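Polyhedrin (Uranotaenia sapphirina cypovirus, PDB 4ZQX) forms the crystalline matrix of the polyhedra that enclose and protect cypovirus particles, and binds ATP in its crystals. Local coordinates at residues A[60-70]-A[96-104]. Residues are numbered along the deposited sequence; the frame is centred on the assembly and turned at random.
Sequences LMWDIDNGHQM and NRIPKKLSF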
ATOM      1  N   LEU A  60      -4.658  -1.774 -14.504  1.00 31.69           N
ATOM      2  CA  LEU A  60      -4.616  -2.865 -15.474  1.00 33.44           C
ATOM      3  C   LEU A  60      -4.913  -2.409 -16.887  1.00 33.37           C
ATOM      4  O   LEU A  60      -4.769  -3.185 -17.826  1.00 34.85           O
ATOM      5  CB  LEU A  60      -5.629  -3.956 -15.105  1.00 36.52           C
ATOM      6  CG  LEU A  60      -5.160  -5.212 -14.380  1.00 41.40           C
ATOM      7  CD1 LEU A  60      -6.329  -6.185 -14.275  1.00 42.92           C
ATOM      8  CD2 LEU A  60      -3.966  -5.863 -15.063  1.00 40.12           C
ATOM      9  N   MET A  61      -5.343  -1.163 -17.055  1.00 33.78           N
ATOM     10  CA  MET A  61      -5.561  -0.634 -18.395  1.00 33.16           C
ATOM     11  C   MET A  61      -4.212  -0.343 -19.046  1.00 32.09           C
ATOM     12  O   MET A  61      -3.257   0.004 -18.357  1.00 34.37           O
ATOM     13  CB  MET A  61      -6.369   0.664 -18.325  1.00 35.10           C
ATOM     14  CG  MET A  61      -7.696   0.539 -17.620  1.00 39.79           C
ATOM     15  SD  MET A  61      -8.904  -0.330 -18.614  1.00 46.37           S
ATOM     16  CE  MET A  61      -9.467   1.035 -19.611  1.00 46.92           C
ATOM     17  N   TRP A  62      -4.119  -0.490 -20.362  1.00 31.11           N
ATOM     18  CA  TRP A  62      -2.962   0.032 -21.064  1.00 32.70           C
ATOM     19  C   TRP A  62      -3.088   1.542 -21.028  1.00 32.90           C
ATOM     20  O   TRP A  62      -4.051   2.109 -21.553  1.00 35.24           O
ATOM     21  CB  TRP A  62      -2.884  -0.477 -22.502  1.00 32.50           C
ATOM     22  CG  TRP A  62      -1.723   0.089 -23.218  1.00 33.64           C
ATOM     23  CD1 TRP A  62      -1.741   1.047 -24.181  1.00 34.01           C
ATOM     24  CD2 TRP A  62      -0.347  -0.246 -23.004  1.00 33.30           C
ATOM     25  NE1 TRP A  62      -0.457   1.330 -24.591  1.00 34.75           N
ATOM     26  CE2 TRP A  62       0.416   0.542 -23.888  1.00 34.14           C
ATOM     27  CE3 TRP A  62       0.312  -1.148 -22.158  1.00 34.79           C
ATOM     28  CZ2 TRP A  62       1.810   0.467 -23.942  1.00 35.55           C
ATOM     29  CZ3 TRP A  62       1.692  -1.231 -22.224  1.00 34.52           C
ATOM     30  CH2 TRP A  62       2.425  -0.431 -23.109  1.00 35.31           C
ATOM     31  N   ASP A  63      -2.116   2.191 -20.400  1.00 30.16           N
ATOM     32  CA  ASP A  63      -2.263   3.592 -19.989  1.00 32.86           C
ATOM     33  C   ASP A  63      -1.336   4.589 -20.687  1.00 34.07           C
ATOM     34  O   ASP A  63      -1.102   5.696 -20.187  1.00 35.77           O
ATOM     35  CB  ASP A  63      -2.138   3.681 -18.463  1.00 31.14           C
ATOM     36  CG  ASP A  63      -0.893   3.011 -17.922  1.00 33.12           C
ATOM     37  OD1 ASP A  63      -0.252   2.211 -18.625  1.00 33.86           O
ATOM     38  OD2 ASP A  63      -0.564   3.290 -16.761  1.00 35.89           O
ATOM     39  N   ILE A  64      -0.864   4.218 -21.869  1.00 32.65           N
ATOM     40  CA  ILE A  64       0.031   5.075 -22.641  1.00 34.59           C
ATOM     41  C   ILE A  64      -0.716   5.627 -23.841  1.00 36.27           C
ATOM     42  O   ILE A  64      -1.346   4.873 -24.595  1.00 37.39           O
ATOM     43  CB  ILE A  64       1.277   4.292 -23.093  1.00 36.80           C
ATOM     44  CG1 ILE A  64       1.884   3.543 -21.902  1.00 38.75           C
ATOM     45  CG2 ILE A  64       2.313   5.215 -23.740  1.00 37.39           C
ATOM     46  CD1 ILE A  64       2.168   4.409 -20.663  1.00 38.62           C
ATOM     47  N   ASP A  65      -0.632   6.944 -24.020  1.00 39.02           N
ATOM     48  CA  ASP A  65      -1.323   7.636 -25.100  1.00 44.13           C
ATOM     49  C   ASP A  65      -0.339   8.600 -25.732  1.00 46.11           C
ATOM     50  O   ASP A  65       0.063   9.586 -25.112  1.00 45.30           O
ATOM     51  CB  ASP A  65      -2.551   8.383 -24.562  1.00 47.80           C
ATOM     52  CG  ASP A  65      -3.385   9.024 -25.660  1.00 52.33           C
ATOM     53  OD1 ASP A  65      -3.384   8.525 -26.809  1.00 53.21           O
ATOM     54  OD2 ASP A  65      -4.051  10.036 -25.353  1.00 54.84           O
ATOM     55  N   ASN A  66       0.046   8.285 -26.967  1.00 48.62           N
ATOM     56  CA  ASN A  66       1.016   9.079 -27.710  0.52 50.95           C
ATOM     57  C   ASN A  66       2.260   9.399 -26.872  1.00 50.81           C
ATOM     58  O   ASN A  66       2.710  10.550 -26.815  1.00 50.89           O
ATOM     59  CB  ASN A  66       0.355  10.359 -28.242  0.52 53.09           C
ATOM     60  CG  ASN A  66      -0.731  10.072 -29.281  0.52 55.10           C
ATOM     61  OD1 ASN A  66      -0.522   9.296 -30.216  0.52 55.73           O
ATOM     62  ND2 ASN A  66      -1.899  10.690 -29.111  0.52 55.41           N
ATOM     63  N   GLY A  67       2.795   8.381 -26.207  1.00 49.64           N
ATOM     64  CA  GLY A  67       4.043   8.510 -25.485  1.00 48.93           C
ATOM     65  C   GLY A  67       3.966   9.040 -24.069  1.00 46.78           C
ATOM     66  O   GLY A  67       5.000   9.145 -23.401  1.00 46.43           O
ATOM     67  N   HIS A  68       2.767   9.385 -23.608  1.00 45.29           N
ATOM     68  CA  HIS A  68       2.594   9.898 -22.251  0.58 45.67           C
ATOM     69  C   HIS A  68       1.672   8.986 -21.454  1.00 42.09           C
ATOM     70  O   HIS A  68       0.799   8.329 -22.011  1.00 41.51           O
ATOM     71  CB  HIS A  68       2.080  11.349 -22.258  0.58 50.47           C
ATOM     72  CG  HIS A  68       0.602  11.486 -22.463  0.58 55.17           C
ATOM     73  ND1 HIS A  68       0.054  11.950 -23.640  0.58 56.89           N
ATOM     74  CD2 HIS A  68      -0.442  11.256 -21.628  0.58 57.12           C
ATOM     75  CE1 HIS A  68      -1.262  11.981 -23.529  0.58 58.11           C
ATOM     76  NE2 HIS A  68      -1.589  11.562 -22.319  0.58 58.00           N
ATOM     77  N   GLN A  69       1.888   8.938 -20.148  1.00 36.08           N
ATOM     78  CA  GLN A  69       1.074   8.098 -19.281  1.00 33.98           C
ATOM     79  C   GLN A  69      -0.196   8.826 -18.883  1.00 34.59           C
ATOM     80  O   GLN A  69      -0.149   9.973 -18.438  1.00 35.91           O
ATOM     81  CB  GLN A  69       1.846   7.685 -18.033  1.00 34.15           C
ATOM     82  CG  GLN A  69       1.108   6.645 -17.225  1.00 34.11           C
ATOM     83  CD  GLN A  69       1.905   6.151 -16.045  1.00 35.89           C
ATOM     84  OE1 GLN A  69       3.026   6.604 -15.798  1.00 37.11           O
ATOM     85  NE2 GLN A  69       1.332   5.204 -15.304  1.00 39.95           N
ATOM     86  N   MET A  70      -1.325   8.136 -19.038  1.00 33.14           N
ATOM     87  CA  MET A  70      -2.634   8.678 -18.693  1.00 33.31           C
ATOM     88  C   MET A  70      -2.833   8.682 -17.180  1.00 34.66           C
ATOM     89  O   MET A  70      -2.243   7.881 -16.458  1.00 36.24           O
ATOM     90  CB  MET A  70      -3.722   7.849 -19.370  1.00 34.53           C
ATOM     91  CG  MET A  70      -3.589   7.829 -20.862  1.00 37.24           C
ATOM     92  SD  MET A  70      -4.623   6.568 -21.608  1.00 42.18           S
ATOM     93  CE  MET A  70      -6.259   7.222 -21.356  1.00 43.06           C
ATOM     94  N   ASN A  96      -9.694  -1.339 -26.745  1.00 31.67           N
ATOM     95  CA  ASN A  96      -8.304  -1.199 -27.157  1.00 33.22           C
ATOM     96  C   ASN A  96      -7.334  -1.229 -25.977  1.00 33.23           C
ATOM     97  O   ASN A  96      -6.158  -1.559 -26.159  1.00 33.90           O
ATOM     98  CB  ASN A  96      -8.065   0.119 -27.883  1.00 35.44           C
ATOM     99  CG  ASN A  96      -8.720   0.197 -29.251  1.00 38.28           C
ATOM    100  OD1 ASN A  96      -9.257  -0.781 -29.774  1.00 39.50           O
ATOM    101  ND2 ASN A  96      -8.642   1.383 -29.856  1.00 39.88           N
ATOM    102  N   ARG A  97      -7.811  -0.875 -24.780  1.00 31.24           N
ATOM    103  CA  ARG A  97      -6.930  -0.690 -23.618  1.00 31.74           C
ATOM    104  C   ARG A  97      -7.158  -1.718 -22.522  1.00 32.59           C
ATOM    105  O   ARG A  97      -6.534  -1.649 -21.463  1.00 33.56           O
ATOM    106  CB  ARG A  97      -7.110   0.719 -23.030  1.00 30.92           C
ATOM    107  CG  ARG A  97      -6.641   1.826 -23.990  1.00 33.49           C
ATOM    108  CD  ARG A  97      -6.773   3.244 -23.411  1.00 35.14           C
ATOM    109  NE  ARG A  97      -6.285   4.238 -24.365  1.00 35.45           N
ATOM    110  CZ  ARG A  97      -4.998   4.515 -24.566  1.00 37.52           C
ATOM    111  NH1 ARG A  97      -4.058   3.894 -23.855  1.00 37.87           N
ATOM    112  NH2 ARG A  97      -4.649   5.418 -25.482  1.00 39.28           N
ATOM    113  N   ILE A  98      -8.056  -2.661 -22.779  1.00 31.57           N
ATOM    114  CA  ILE A  98      -8.368  -3.716 -21.821  1.00 31.76           C
ATOM    115  C   ILE A  98      -7.512  -4.922 -22.215  1.00 32.26           C
ATOM    116  O   ILE A  98      -7.355  -5.195 -23.405  1.00 33.09           O
ATOM    117  CB  ILE A  98      -9.883  -4.041 -21.848  1.00 33.61           C
ATOM    118  CG1 ILE A  98     -10.688  -2.812 -21.402  1.00 34.78           C
ATOM    119  CG2 ILE A  98     -10.231  -5.205 -20.945  1.00 34.85           C
ATOM    120  CD1 ILE A  98     -12.158  -2.929 -21.652  1.00 35.77           C
ATOM    121  N   PRO A  99      -6.941  -5.637 -21.233  1.00 31.30           N
ATOM    122  CA  PRO A  99      -6.143  -6.808 -21.618  1.00 32.15           C
ATOM    123  C   PRO A  99      -6.982  -7.859 -22.337  1.00 34.06           C
ATOM    124  O   PRO A  99      -8.159  -8.038 -21.999  1.00 35.43           O
ATOM    125  CB  PRO A  99      -5.669  -7.380 -20.274  1.00 31.96           C
ATOM    126  CG  PRO A  99      -5.841  -6.254 -19.274  1.00 33.81           C
ATOM    127  CD  PRO A  99      -6.956  -5.419 -19.768  1.00 32.81           C
ATOM    128  N   LYS A 100      -6.379  -8.533 -23.313  1.00 36.30           N
ATOM    129  CA  LYS A 100      -6.972  -9.703 -23.935  1.00 36.47           C
ATOM    130  C   LYS A 100      -6.749 -10.928 -23.081  1.00 34.51           C
ATOM    131  O   LYS A 100      -7.595 -11.814 -23.025  1.00 35.03           O
ATOM    132  CB  LYS A 100      -6.301  -9.994 -25.271  1.00 43.02           C
ATOM    133  CG  LYS A 100      -6.741  -9.146 -26.421  1.00 51.43           C
ATOM    134  CD  LYS A 100      -6.290  -9.797 -27.725  1.00 56.85           C
ATOM    135  CE  LYS A 100      -7.321 -10.810 -28.252  1.00 60.00           C
ATOM    136  NZ  LYS A 100      -8.626 -10.169 -28.651  1.00 61.04           N
ATOM    137  N   LYS A 101      -5.577 -10.983 -22.451  1.00 32.76           N
ATOM    138  CA  LYS A 101      -5.118 -12.167 -21.745  1.00 34.11           C
ATOM    139  C   LYS A 101      -4.331 -11.753 -20.507  1.00 32.64           C
ATOM    140  O   LYS A 101      -3.610 -10.755 -20.534  1.00 32.81           O
ATOM    141  CB  LYS A 101      -4.209 -12.973 -22.677  1.00 37.74           C
ATOM    142  CG  LYS A 101      -3.519 -14.153 -22.012  1.00 41.12           C
ATOM    143  CD  LYS A 101      -2.854 -15.103 -23.031  1.00 41.31           C
ATOM    144  CE  LYS A 101      -1.592 -14.504 -23.632  1.00 41.47           C
ATOM    145  NZ  LYS A 101      -0.822 -15.499 -24.454  1.00 39.62           N
ATOM    146  N   LEU A 102      -4.466 -12.532 -19.434  1.00 32.02           N
ATOM    147  CA  LEU A 102      -3.620 -12.389 -18.250  1.00 31.14           C
ATOM    148  C   LEU A 102      -2.885 -13.688 -17.996  1.00 30.16           C
ATOM    149  O   LEU A 102      -3.470 -14.768 -18.126  1.00 31.10           O
ATOM    150  CB  LEU A 102      -4.446 -12.046 -17.021  1.00 31.60           C
ATOM    151  CG  LEU A 102      -5.225 -10.740 -17.041  1.00 32.32           C
ATOM    152  CD1 LEU A 102      -6.141 -10.638 -15.834  1.00 33.63           C
ATOM    153  CD2 LEU A 102      -4.265  -9.591 -17.066  1.00 35.65           C
ATOM    154  N   SER A 103      -1.600 -13.567 -17.663  1.00 29.15           N
ATOM    155  CA  SER A 103      -0.742 -14.687 -17.322  1.00 30.67           C
ATOM    156  C   SER A 103      -0.191 -14.456 -15.931  1.00 30.27           C
ATOM    157  O   SER A 103       0.304 -13.372 -15.639  1.00 31.69           O
ATOM    158  CB  SER A 103       0.428 -14.757 -18.300  1.00 33.68           C
ATOM    159  OG  SER A 103      -0.035 -14.861 -19.624  1.00 34.88           O
ATOM    160  N   PHE A 104      -0.251 -15.490 -15.099  1.00 29.72           N
ATOM    161  CA  PHE A 104       0.207 -15.434 -13.720  1.00 30.34           C
ATOM    162  C   PHE A 104       1.344 -16.430 -13.557  1.00 30.07           C
ATOM    163  O   PHE A 104       1.126 -17.625 -13.680  1.00 31.16           O
ATOM    164  CB  PHE A 104      -0.928 -15.805 -12.752  1.00 32.21           C
ATOM    165  CG  PHE A 104      -2.087 -14.859 -12.785  1.00 31.61           C
ATOM    166  CD1 PHE A 104      -3.060 -14.967 -13.760  1.00 30.42           C
ATOM    167  CD2 PHE A 104      -2.201 -13.854 -11.846  1.00 31.20           C
ATOM    168  CE1 PHE A 104      -4.114 -14.090 -13.796  1.00 31.83           C
ATOM    169  CE2 PHE A 104      -3.249 -12.983 -11.883  1.00 32.24           C
ATOM    170  CZ  PHE A 104      -4.208 -13.101 -12.864  1.00 31.22           C
TER
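Arg97 reaches along the backbone of residues 62-65, its chain extended from CG to NE (chi2 -178°, chi3 179°), which carries the guanidinium to the carbonyl oxygens of Trp62 and Ile64, two residues apart. Arg97 NH1 donates to Trp62 O at 2.9 Å and to Ile64 O at 3.0 Å; both oxygens lie close to the guanidinium plane, although NH1 stands above the plane of each carbonyl. Met70 covers one face of the group, SD resting 3.5 Å above its centre. At the root of the same residue, the Trp62 N-H bonds to Arg97 O at 2.9 Å, so Arg97 is tightly gripped by both backbone and side chain. Apolar packing continues beyond this bond, Met61 lying side by side with Ile98 (Met61 SD to Ile98 CG1 4.1 Å), and Leu60 O lies against Pro99 CG. The far end is looser: Arg97 NH2 makes a long salt bridge to Asp65 OD1 (3.6 Å), beside the type I' turn from Asp65 to His68, whose Asn66 and Gly67 are exposed. Thus the contact ties hairpin 64-69 to the segment entering strand 101-107, with Met61 and Ile98 packed against helix 72-83 and Leu60 and Leu102 meeting Ile174 of strand 173-179.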